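Local coordinates for protein alcohol dehydrogenase (Escherichia coli, PDB 5VM2) that is an oxidoreductase of unknown specificity, probably a zinc-containing dehydrogenase that uses NAD or NADP, and is involved in membrane biogenesis, at residues M1-A6 against A124-L129; V87-G92 against L129-S134. All blocks are in the same frame, centred on the assembly; numbering follows the deposited sequence.

Interaction 1. Residues M1-A6 against A124-L129; sequences MKNSKA and ALTHYL
N3 and T126 meet because both hold their polar branches opposite the backbone nitrogen: CG of N3 (chi1 -162°) and OG1 of T126 (chi1 180°). The two side chains cross at about a right angle, and ND2 of N3 makes a weak bond to OG1 of T126 (3.2 Å). OD1 of N3 lies 3.1 Å from N of H127 and equally far from N of Y128, two weak, bent bonds, while ND2 reaches O of Y128 at 3.3 Å. OG1 of T126 donates to O of S4 over 2.6 Å. Farther along, A6 N bonds to L125 O (3.0 Å, N-H...O 164°), and a water donates to both A6 O and L125 O. Only K5 and T126 form a beta bridge, at CA-CA 4.2 Å, where the segments run nearly antiparallel. OG of S4 sits at the edge of the H127 ring, 3.2 Å from CD2, and is hydrogen-bonded to Y321; K5 turns its amine away to a salt bridge with E60. The N-terminal strand 3-10, otherwise paired with strand 13-19, is thus joined to the approach to strand 128-132. The chemistry implies a polar attachment: N3 amide and T126 hydroxyl meet backbone atoms around a single bridge, with the straightest bond at A6 N.

Interaction 2. Residues V87-G92 against L129-S134; sequences VNIEPG and LCHPES
The imidazole of H131 lies flat against the side chain of I89, inside the GroES-like domain typical of zinc-containing alcohol dehydrogenases. Strands 86-89 and 128-132 belong to the same curled sheet but are not paired here: the nearest CA atoms, those of I89 and H131, are 7.3 Å apart, so the contact is made by side chains, one of them reaching the opposing backbone. Both residues direct their CB toward the opposing segment, and the two side chains cross obliquely.

I89 covers one face of the ring with several of its carbons. Its CD1 stands 4.0 Å from the ring centroid and just 7° off the ring normal, which meets the definition of a CH-pi contact. CB comes over the CD2 side of the ring, 3.5 Å from CD2 of H131, and CG2 packs beside it. In I89, chi1 sets CG1 between the backbone nitrogen and the carbonyl carbon, and the extended chi2 carries CD1 over the ring. On the opposite face the ring is backed by CD of P132, the next residue in its own chain, offset toward the rim. Thus the imidazole is held between an isoleucine and a proline.

A smaller apolar touch, I89 CD1 to L129 CD1 at 4.4 Å, extends the packing back along strand 128-132. Around the pair, T136 of strand 136-138 touches both I89 and H131, and the carboxylate of E90 turns elsewhere, to the hydroxyls of Y137 and Y106. The side chain of P91, which follows, is about 7 Å from the bound magnesium ion.

Rotation of the ring is fixed at its edge, where NE2 of H131 donates to the backbone O of E90 over 2.8 Å. The N-H...O angle is 144°, and the nitrogen stands above the carbonyl plane, 46° out of it.

Both contacts use strand 128-132 and share L129, though that residue touches across only in interaction 2; their centres lie 15 Å apart. Interaction 2 is wholly buried and lies nearer the centre of the chain, whereas interaction 1 is partly buried, at the N-terminal end, with M1 and K2 exposed. The larger interface is the outer one, 389 Å² against 185 Å². Its chemistry is polar, the amide of N3 and the hydroxyl of T126 meeting backbone atoms as well as each other, through several hydrogen bonds, many of them weak, and a water. The inner contact instead rests on apolar packing against an aromatic face, with a single hydrogen bond across it.

Interaction 1. Residues M1-A6 against A124-L129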
ATOM      1  N   MET A   1      25.376  15.009   7.719  1.00108.28           N
ATOM      2  CA  MET A   1      26.721  14.993   7.160  1.00109.52           C
ATOM      3  C   MET A   1      27.085  13.597   6.658  1.00105.17           C
ATOM      4  O   MET A   1      27.871  13.449   5.721  1.00106.80           O
ATOM      5  CB  MET A   1      27.739  15.470   8.201  1.00116.61           C
ATOM      6  CG  MET A   1      29.181  15.449   7.720  1.00122.77           C
ATOM      7  SD  MET A   1      30.370  15.490   9.073  1.00131.41           S
ATOM      8  CE  MET A   1      31.908  15.281   8.181  1.00136.05           C
ATOM      9  N   LYS A   2      26.492  12.594   7.296  1.00 95.67           N
ATOM     10  CA  LYS A   2      26.712  11.202   6.946  1.00 88.49           C
ATOM     11  C   LYS A   2      25.375  10.503   6.726  1.00 78.87           C
ATOM     12  O   LYS A   2      24.325  10.992   7.143  1.00 77.51           O
ATOM     13  CB  LYS A   2      27.505  10.491   8.044  1.00 90.86           C
ATOM     14  CG  LYS A   2      27.687   9.000   7.812  1.00 89.64           C
ATOM     15  CD  LYS A   2      27.368   8.203   9.065  1.00 87.99           C
ATOM     16  CE  LYS A   2      27.650   6.722   8.866  1.00 85.24           C
ATOM     17  NZ  LYS A   2      26.659   5.867   9.575  1.00 80.78           N
ATOM     18  N   ASN A   3      25.431   9.354   6.066  1.00 72.80           N
ATOM     19  CA  ASN A   3      24.256   8.556   5.763  1.00 64.98           C
ATOM     20  C   ASN A   3      24.460   7.121   6.236  1.00 62.31           C
ATOM     21  O   ASN A   3      25.569   6.699   6.575  1.00 63.73           O
ATOM     22  CB  ASN A   3      23.968   8.589   4.254  1.00 61.52           C
ATOM     23  CG  ASN A   3      22.562   8.157   3.911  1.00 57.52           C
ATOM     24  OD1 ASN A   3      21.687   8.107   4.774  1.00 57.82           O
ATOM     25  ND2 ASN A   3      22.335   7.842   2.643  1.00 55.90           N
ATOM     26  N   SER A   4      23.360   6.373   6.264  1.00 58.48           N
ATOM     27  CA  SER A   4      23.388   4.941   6.514  1.00 56.40           C
ATOM     28  C   SER A   4      22.147   4.331   5.880  1.00 51.85           C
ATOM     29  O   SER A   4      21.195   5.035   5.538  1.00 49.50           O
ATOM     30  CB  SER A   4      23.447   4.622   8.014  1.00 57.48           C
ATOM     31  OG  SER A   4      22.181   4.798   8.630  1.00 56.40           O
ATOM     32  N   LYS A   5      22.175   3.013   5.699  1.00 52.08           N
ATOM     33  CA  LYS A   5      21.018   2.291   5.191  1.00 50.35           C
ATOM     34  C   LYS A   5      20.859   0.991   5.957  1.00 49.18           C
ATOM     35  O   LYS A   5      21.841   0.384   6.394  1.00 52.60           O
ATOM     36  CB  LYS A   5      21.119   1.960   3.690  1.00 53.64           C
ATOM     37  CG  LYS A   5      21.893   2.937   2.840  1.00 57.88           C
ATOM     38  CD  LYS A   5      22.144   2.380   1.436  1.00 60.45           C
ATOM     39  CE  LYS A   5      23.209   1.292   1.430  1.00 63.88           C
ATOM     40  NZ  LYS A   5      23.624   0.903   0.048  1.00 65.54           N
ATOM     41  N   ALA A   6      19.609   0.564   6.104  1.00 45.90           N
ATOM     42  CA  ALA A   6      19.293  -0.761   6.618  1.00 46.78           C
ATOM     43  C   ALA A   6      19.273  -1.741   5.452  1.00 46.96           C
ATOM     44  O   ALA A   6      18.536  -1.545   4.479  1.00 45.55           O
ATOM     45  CB  ALA A   6      17.951  -0.759   7.347  1.00 45.59           C
ATOM     46  N   ALA A 124      13.966   2.565   1.155  1.00 38.90           N
ATOM     47  CA  ALA A 124      13.613   3.811   1.823  1.00 37.60           C
ATOM     48  C   ALA A 124      14.208   3.898   3.221  1.00 38.79           C
ATOM     49  O   ALA A 124      14.294   4.996   3.781  1.00 39.20           O
ATOM     50  CB  ALA A 124      12.093   3.961   1.889  1.00 36.43           C
ATOM     51  N   LEU A 125      14.616   2.766   3.795  1.00 40.09           N
ATOM     52  CA  LEU A 125      15.247   2.730   5.115  1.00 40.93           C
ATOM     53  C   LEU A 125      16.671   3.265   4.992  1.00 44.55           C
ATOM     54  O   LEU A 125      17.649   2.524   4.864  1.00 45.12           O
ATOM     55  CB  LEU A 125      15.221   1.317   5.685  1.00 38.64           C
ATOM     56  CG  LEU A 125      13.819   0.809   6.030  1.00 37.59           C
ATOM     57  CD1 LEU A 125      13.832  -0.684   6.319  1.00 39.01           C
ATOM     58  CD2 LEU A 125      13.259   1.581   7.212  1.00 37.12           C
ATOM     59  N   THR A 126      16.775   4.591   5.021  1.00 47.61           N
ATOM     60  CA  THR A 126      18.045   5.299   4.964  1.00 48.74           C
ATOM     61  C   THR A 126      17.786   6.717   5.442  1.00 49.25           C
ATOM     62  O   THR A 126      16.639   7.167   5.490  1.00 48.05           O
ATOM     63  CB  THR A 126      18.640   5.292   3.547  1.00 49.10           C
ATOM     64  OG1 THR A 126      19.888   6.004   3.532  1.00 50.21           O
ATOM     65  CG2 THR A 126      17.679   5.935   2.564  1.00 47.11           C
ATOM     66  N   HIS A 127      18.858   7.415   5.820  1.00 50.60           N
ATOM     67  CA  HIS A 127      18.686   8.786   6.286  1.00 51.92           C
ATOM     68  C   HIS A 127      18.454   9.753   5.133  1.00 51.50           C
ATOM     69  O   HIS A 127      17.716  10.731   5.293  1.00 52.72           O
ATOM     70  CB  HIS A 127      19.896   9.233   7.111  1.00 55.85           C
ATOM     71  CG  HIS A 127      19.958   8.621   8.475  1.00 59.53           C
ATOM     72  ND1 HIS A 127      19.079   8.958   9.482  1.00 60.17           N
ATOM     73  CD2 HIS A 127      20.796   7.696   9.001  1.00 61.69           C
ATOM     74  CE1 HIS A 127      19.369   8.263  10.568  1.00 61.82           C
ATOM     75  NE2 HIS A 127      20.407   7.490  10.303  1.00 62.73           N
ATOM     76  N   TYR A 128      19.052   9.490   3.973  1.00 49.51           N
ATOM     77  CA  TYR A 128      19.004  10.399   2.837  1.00 48.01           C
ATOM     78  C   TYR A 128      18.783   9.606   1.560  1.00 49.35           C
ATOM     79  O   TYR A 128      19.436   8.582   1.339  1.00 50.64           O
ATOM     80  CB  TYR A 128      20.302  11.212   2.715  1.00 48.50           C
ATOM     81  CG  TYR A 128      20.550  12.164   3.861  1.00 52.10           C
ATOM     82  CD1 TYR A 128      20.028  13.450   3.845  1.00 54.24           C
ATOM     83  CD2 TYR A 128      21.298  11.774   4.965  1.00 54.56           C
ATOM     84  CE1 TYR A 128      20.248  14.326   4.896  1.00 57.07           C
ATOM     85  CE2 TYR A 128      21.522  12.644   6.024  1.00 57.14           C
ATOM     86  CZ  TYR A 128      20.994  13.918   5.981  1.00 57.72           C
ATOM     87  OH  TYR A 128      21.210  14.790   7.026  1.00 59.71           O
ATOM     88  N   LEU A 129      17.872  10.090   0.718  1.00 48.95           N
ATOM     89  CA  LEU A 129      17.656   9.484  -0.589  1.00 48.06           C
ATOM     90  C   LEU A 129      17.257  10.561  -1.588  1.00 46.13           C
ATOM     91  O   LEU A 129      16.815  11.652  -1.218  1.00 45.14           O
ATOM     92  CB  LEU A 129      16.596   8.370  -0.533  1.00 47.31           C
ATOM     93  CG  LEU A 129      15.139   8.661  -0.158  1.00 45.31           C
ATOM     94  CD1 LEU A 129      14.322   9.173  -1.344  1.00 45.64           C
ATOM     95  CD2 LEU A 129      14.490   7.407   0.408  1.00 42.76           C
TER
HETATM   96  O   HOH W   1      17.637   0.250   2.881  1.00 45.60           O

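Interaction 2. Residues V87-G92 against L129-S134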
ATOM      1  N   VAL A  87       7.664  16.511   2.239  1.00 38.14           N
ATOM      2  CA  VAL A  87       7.148  15.833   1.058  1.00 35.95           C
ATOM      3  C   VAL A  87       7.016  14.342   1.337  1.00 35.82           C
ATOM      4  O   VAL A  87       7.605  13.805   2.277  1.00 39.10           O
ATOM      5  CB  VAL A  87       8.060  16.042  -0.177  1.00 36.26           C
ATOM      6  CG1 VAL A  87       8.149  17.514  -0.558  1.00 37.17           C
ATOM      7  CG2 VAL A  87       9.444  15.470   0.093  1.00 34.88           C
ATOM      8  N   ASN A  88       6.234  13.673   0.500  1.00 32.44           N
ATOM      9  CA  ASN A  88       6.317  12.226   0.370  1.00 34.03           C
ATOM     10  C   ASN A  88       6.725  11.897  -1.062  1.00 34.09           C
ATOM     11  O   ASN A  88       6.833  12.778  -1.919  1.00 30.86           O
ATOM     12  CB  ASN A  88       5.007  11.538   0.781  1.00 36.30           C
ATOM     13  CG  ASN A  88       3.826  11.869  -0.126  1.00 35.08           C
ATOM     14  OD1 ASN A  88       3.981  12.389  -1.229  1.00 34.85           O
ATOM     15  ND2 ASN A  88       2.628  11.539   0.344  1.00 33.94           N
ATOM     16  N   ILE A  89       6.963  10.617  -1.324  1.00 33.94           N
ATOM     17  CA  ILE A  89       7.389  10.179  -2.642  1.00 35.57           C
ATOM     18  C   ILE A  89       6.472   9.059  -3.109  1.00 34.03           C
ATOM     19  O   ILE A  89       6.047   8.209  -2.316  1.00 31.37           O
ATOM     20  CB  ILE A  89       8.867   9.731  -2.654  1.00 41.91           C
ATOM     21  CG1 ILE A  89       9.076   8.496  -1.786  1.00 43.66           C
ATOM     22  CG2 ILE A  89       9.792  10.871  -2.207  1.00 43.55           C
ATOM     23  CD1 ILE A  89      10.266   7.678  -2.216  1.00 45.67           C
ATOM     24  N   GLU A  90       6.127   9.095  -4.391  1.00 32.52           N
ATOM     25  CA  GLU A  90       5.506   7.958  -5.046  1.00 29.80           C
ATOM     26  C   GLU A  90       6.617   7.028  -5.510  1.00 29.45           C
ATOM     27  O   GLU A  90       7.417   7.421  -6.370  1.00 30.85           O
ATOM     28  CB  GLU A  90       4.657   8.412  -6.224  1.00 29.92           C
ATOM     29  CG  GLU A  90       3.870   7.298  -6.891  1.00 30.23           C
ATOM     30  CD  GLU A  90       2.899   7.799  -7.954  1.00 31.78           C
ATOM     31  OE1 GLU A  90       2.570   9.005  -7.962  1.00 31.79           O
ATOM     32  OE2 GLU A  90       2.460   6.976  -8.787  1.00 31.99           O
ATOM     33  N   PRO A  91       6.730   5.818  -4.960  1.00 30.77           N
ATOM     34  CA  PRO A  91       7.964   5.036  -5.121  1.00 32.40           C
ATOM     35  C   PRO A  91       8.110   4.321  -6.457  1.00 33.54           C
ATOM     36  O   PRO A  91       9.142   3.673  -6.673  1.00 34.84           O
ATOM     37  CB  PRO A  91       7.876   4.025  -3.968  1.00 34.12           C
ATOM     38  CG  PRO A  91       6.421   3.848  -3.742  1.00 32.95           C
ATOM     39  CD  PRO A  91       5.782   5.182  -4.031  1.00 31.07           C
ATOM     40  N   GLY A  92       7.134   4.405  -7.354  1.00 32.24           N
ATOM     41  CA  GLY A  92       7.282   3.798  -8.663  1.00 31.34           C
ATOM     42  C   GLY A  92       7.462   4.822  -9.762  1.00 31.92           C
ATOM     43  O   GLY A  92       6.527   5.560 -10.086  1.00 33.30           O
ATOM     44  N   LEU A 129      17.872  10.090   0.718  1.00 48.95           N
ATOM     45  CA  LEU A 129      17.656   9.484  -0.589  1.00 48.06           C
ATOM     46  C   LEU A 129      17.257  10.561  -1.588  1.00 46.13           C
ATOM     47  O   LEU A 129      16.815  11.652  -1.218  1.00 45.14           O
ATOM     48  CB  LEU A 129      16.596   8.370  -0.533  1.00 47.31           C
ATOM     49  CG  LEU A 129      15.139   8.661  -0.158  1.00 45.31           C
ATOM     50  CD1 LEU A 129      14.322   9.173  -1.344  1.00 45.64           C
ATOM     51  CD2 LEU A 129      14.490   7.407   0.408  1.00 42.76           C
ATOM     52  N   CYS A 130      17.411  10.232  -2.867  1.00 45.35           N
ATOM     53  CA  CYS A 130      17.050  11.118  -3.962  1.00 46.31           C
ATOM     54  C   CYS A 130      15.865  10.542  -4.721  1.00 44.11           C
ATOM     55  O   CYS A 130      15.748   9.322  -4.876  1.00 44.25           O
ATOM     56  CB  CYS A 130      18.228  11.326  -4.913  1.00 49.40           C
ATOM     57  SG  CYS A 130      19.624  12.175  -4.149  1.00 53.35           S
ATOM     58  N   HIS A 131      14.986  11.425  -5.194  1.00 42.25           N
ATOM     59  CA  HIS A 131      13.804  10.998  -5.920  1.00 40.20           C
ATOM     60  C   HIS A 131      13.490  12.029  -6.992  1.00 39.46           C
ATOM     61  O   HIS A 131      13.718  13.226  -6.770  1.00 39.10           O
ATOM     62  CB  HIS A 131      12.594  10.822  -4.995  1.00 39.34           C
ATOM     63  CG  HIS A 131      11.573   9.860  -5.517  1.00 36.92           C
ATOM     64  ND1 HIS A 131      11.874   8.548  -5.818  1.00 35.39           N
ATOM     65  CD2 HIS A 131      10.260  10.020  -5.806  1.00 35.77           C
ATOM     66  CE1 HIS A 131      10.789   7.941  -6.265  1.00 34.81           C
ATOM     67  NE2 HIS A 131       9.795   8.811  -6.266  1.00 33.94           N
ATOM     68  N   PRO A 132      12.986  11.605  -8.150  1.00 38.88           N
ATOM     69  CA  PRO A 132      12.586  12.578  -9.172  1.00 40.81           C
ATOM     70  C   PRO A 132      11.496  13.503  -8.652  1.00 41.15           C
ATOM     71  O   PRO A 132      10.547  13.071  -7.993  1.00 37.76           O
ATOM     72  CB  PRO A 132      12.074  11.702 -10.325  1.00 41.14           C
ATOM     73  CG  PRO A 132      12.617  10.336 -10.066  1.00 39.58           C
ATOM     74  CD  PRO A 132      12.748  10.215  -8.580  1.00 37.55           C
ATOM     75  N   GLU A 133      11.650  14.793  -8.956  1.00 44.17           N
ATOM     76  CA  GLU A 133      10.652  15.781  -8.567  1.00 45.21           C
ATOM     77  C   GLU A 133       9.266  15.424  -9.090  1.00 42.62           C
ATOM     78  O   GLU A 133       8.257  15.744  -8.450  1.00 40.67           O
ATOM     79  CB  GLU A 133      11.091  17.162  -9.066  1.00 51.14           C
ATOM     80  CG  GLU A 133       9.977  18.084  -9.529  1.00 55.84           C
ATOM     81  CD  GLU A 133      10.482  19.189 -10.442  1.00 61.58           C
ATOM     82  OE1 GLU A 133      11.410  18.930 -11.238  1.00 62.96           O
ATOM     83  OE2 GLU A 133       9.959  20.320 -10.360  1.00 63.66           O
ATOM     84  N   SER A 134       9.196  14.728 -10.229  1.00 41.33           N
ATOM     85  CA  SER A 134       7.906  14.416 -10.834  1.00 41.01           C
ATOM     86  C   SER A 134       7.095  13.417 -10.016  1.00 37.08           C
ATOM     87  O   SER A 134       5.873  13.355 -10.184  1.00 37.43           O
ATOM     88  CB  SER A 134       8.104  13.890 -12.259  1.00 44.30           C
ATOM     89  OG  SER A 134       9.065  12.847 -12.301  1.00 45.34           O
TER